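Local atomic coordinates of alanine dehydrogenase/pyridine nucleotide transhydrogenase (Mycobacterium smegmatis str. MC2 155, PDB entry 3P2Y), a protein that probably carries out hydride transfer between NADH and NADP as a subunit of a proton-translocating transhydrogenase, and is also classed as an alanine dehydrogenase. Residues E54-S59 / G76-D81. Residues are numbered along the deposited sequence; the frame is centred on the assembly and turned at random. Where two conformers were deposited one is given.
Sequences EVVVES and GATIGD. With CA (calcium ion), chain C.
In the N-terminal domain, strand 54-57, helix 69-74 and strand 78-79 form a beta-alpha-beta unit, and here its two parallel strands pair, with 78-79 as the outermost strand of the sheet within this chain. Three backbone hydrogen bonds join them: T78 N to V55 O (2.9 Å), V57 N to T78 O (2.9 Å) and, past the end of the strand, G80 N to V57 O (3.0 Å). The last is the most bent at its acceptor, its donor standing 42° above the carbonyl plane. On one face V56 lies beside T78, its CB 3.8 Å from T78 OG1. With V56 CG1 between the backbone N and the carbonyl carbon (chi1 55°), CG2 is anti to N and reaches over the G80 backbone, 3.6 Å from G80 C; G80, having no side chain, lets this methyl lie directly against it. On the other face V57 CG2 packs 3.7 Å from A77 CB, and the I79 branch CG2 lies 3.7 Å from S59 CB. Y72 of helix 69-74 packs on V57 and I79, and V45 of helix 42-50 on V55 and A77; branched, apolar residues suit both strand and helix packing. Before the pairing begins, G76 closes the helix in a Schellman motif, with a positive phi that favours glycine. Its carbonyl O binds a calcium ion at 2.3 Å, and two of the ion's waters accept from V55 N, one of them weakly. The pairing therefore rests on main-chain bonds and apolar packing, while the ion links the helix end to the neighbouring strand through water.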
# COMPACT_ATOMS: atom_id res chain seq x y z
N GLU A 54 -12.40 -23.73 -28.73
CA GLU A 54 -11.50 -22.75 -29.36
C GLU A 54 -11.63 -21.43 -28.61
O GLU A 54 -12.73 -21.05 -28.19
CB GLU A 54 -11.86 -22.55 -30.83
N VAL A 55 -10.50 -20.77 -28.37
CA VAL A 55 -10.54 -19.50 -27.63
C VAL A 55 -9.81 -18.50 -28.53
O VAL A 55 -8.70 -18.80 -29.02
CB VAL A 55 -9.84 -19.60 -26.27
CG1 VAL A 55 -9.97 -18.27 -25.49
CG2 VAL A 55 -10.47 -20.74 -25.42
N VAL A 56 -10.45 -17.36 -28.74
CA VAL A 56 -9.82 -16.22 -29.43
C VAL A 56 -9.70 -15.07 -28.45
O VAL A 56 -10.70 -14.67 -27.82
CB VAL A 56 -10.56 -15.82 -30.73
CG1 VAL A 56 -12.05 -15.52 -30.48
CG2 VAL A 56 -9.86 -14.61 -31.39
N VAL A 57 -8.50 -14.54 -28.31
CA VAL A 57 -8.22 -13.46 -27.35
C VAL A 57 -7.79 -12.24 -28.15
O VAL A 57 -6.95 -12.35 -29.04
CB VAL A 57 -7.12 -13.85 -26.36
CG1 VAL A 57 -6.87 -12.75 -25.33
CG2 VAL A 57 -7.54 -15.17 -25.64
N GLU A 58 -8.38 -11.09 -27.84
CA GLU A 58 -7.99 -9.86 -28.56
C GLU A 58 -6.54 -9.54 -28.19
O GLU A 58 -6.12 -9.75 -27.04
CB GLU A 58 -8.89 -8.71 -28.14
CG GLU A 58 -8.65 -7.42 -28.94
CD GLU A 58 -9.70 -6.36 -28.73
OE1 GLU A 58 -10.54 -6.49 -27.82
OE2 GLU A 58 -9.71 -5.39 -29.53
N SER A 59 -5.78 -9.06 -29.16
CA SER A 59 -4.41 -8.63 -28.84
C SER A 59 -4.38 -7.62 -27.68
O SER A 59 -5.21 -6.69 -27.61
CB SER A 59 -3.71 -8.05 -30.08
OG SER A 59 -2.33 -7.77 -29.77
N GLY A 76 -3.11 -22.10 -25.84
CA GLY A 76 -3.95 -22.67 -26.88
C GLY A 76 -4.88 -21.69 -27.58
O GLY A 76 -5.61 -22.08 -28.50
N ALA A 77 -4.85 -20.41 -27.17
CA ALA A 77 -5.70 -19.42 -27.85
C ALA A 77 -5.10 -18.97 -29.17
O ALA A 77 -3.89 -19.09 -29.40
CB ALA A 77 -5.91 -18.18 -26.95
N THR A 78 -5.96 -18.43 -30.01
CA THR A 78 -5.51 -17.65 -31.16
C THR A 78 -5.75 -16.17 -30.84
O THR A 78 -6.66 -15.83 -30.10
CB THR A 78 -6.25 -18.02 -32.44
OG1 THR A 78 -7.63 -17.64 -32.32
CG2 THR A 78 -6.17 -19.52 -32.67
N ILE A 79 -4.90 -15.30 -31.38
CA ILE A 79 -5.06 -13.86 -31.14
C ILE A 79 -5.84 -13.27 -32.31
O ILE A 79 -5.46 -13.45 -33.48
CB ILE A 79 -3.68 -13.15 -30.99
CG1 ILE A 79 -2.83 -13.79 -29.87
CG2 ILE A 79 -3.88 -11.63 -30.80
CD1 ILE A 79 -3.45 -13.75 -28.42
N GLY A 80 -6.93 -12.57 -32.04
CA GLY A 80 -7.76 -12.09 -33.14
C GLY A 80 -9.00 -11.38 -32.65
O GLY A 80 -9.07 -10.97 -31.50
N ASP A 81 -10.00 -11.25 -33.53
CA ASP A 81 -11.21 -10.49 -33.19
C ASP A 81 -12.11 -11.35 -32.28
O ASP A 81 -12.57 -12.42 -32.68
CB ASP A 81 -11.92 -10.10 -34.51
CG ASP A 81 -13.15 -9.25 -34.30
OD1 ASP A 81 -13.49 -8.88 -33.16
OD2 ASP A 81 -13.80 -8.95 -35.33
CA CA C . -7.01 -23.26 -29.92
O HOH W 1 -8.17 -21.39 -30.42
O HOH W 2 -8.36 -22.94 -27.83
O HOH W 3 -6.64 -8.67 -31.92
O HOH W 4 -6.00 -25.12 -29.10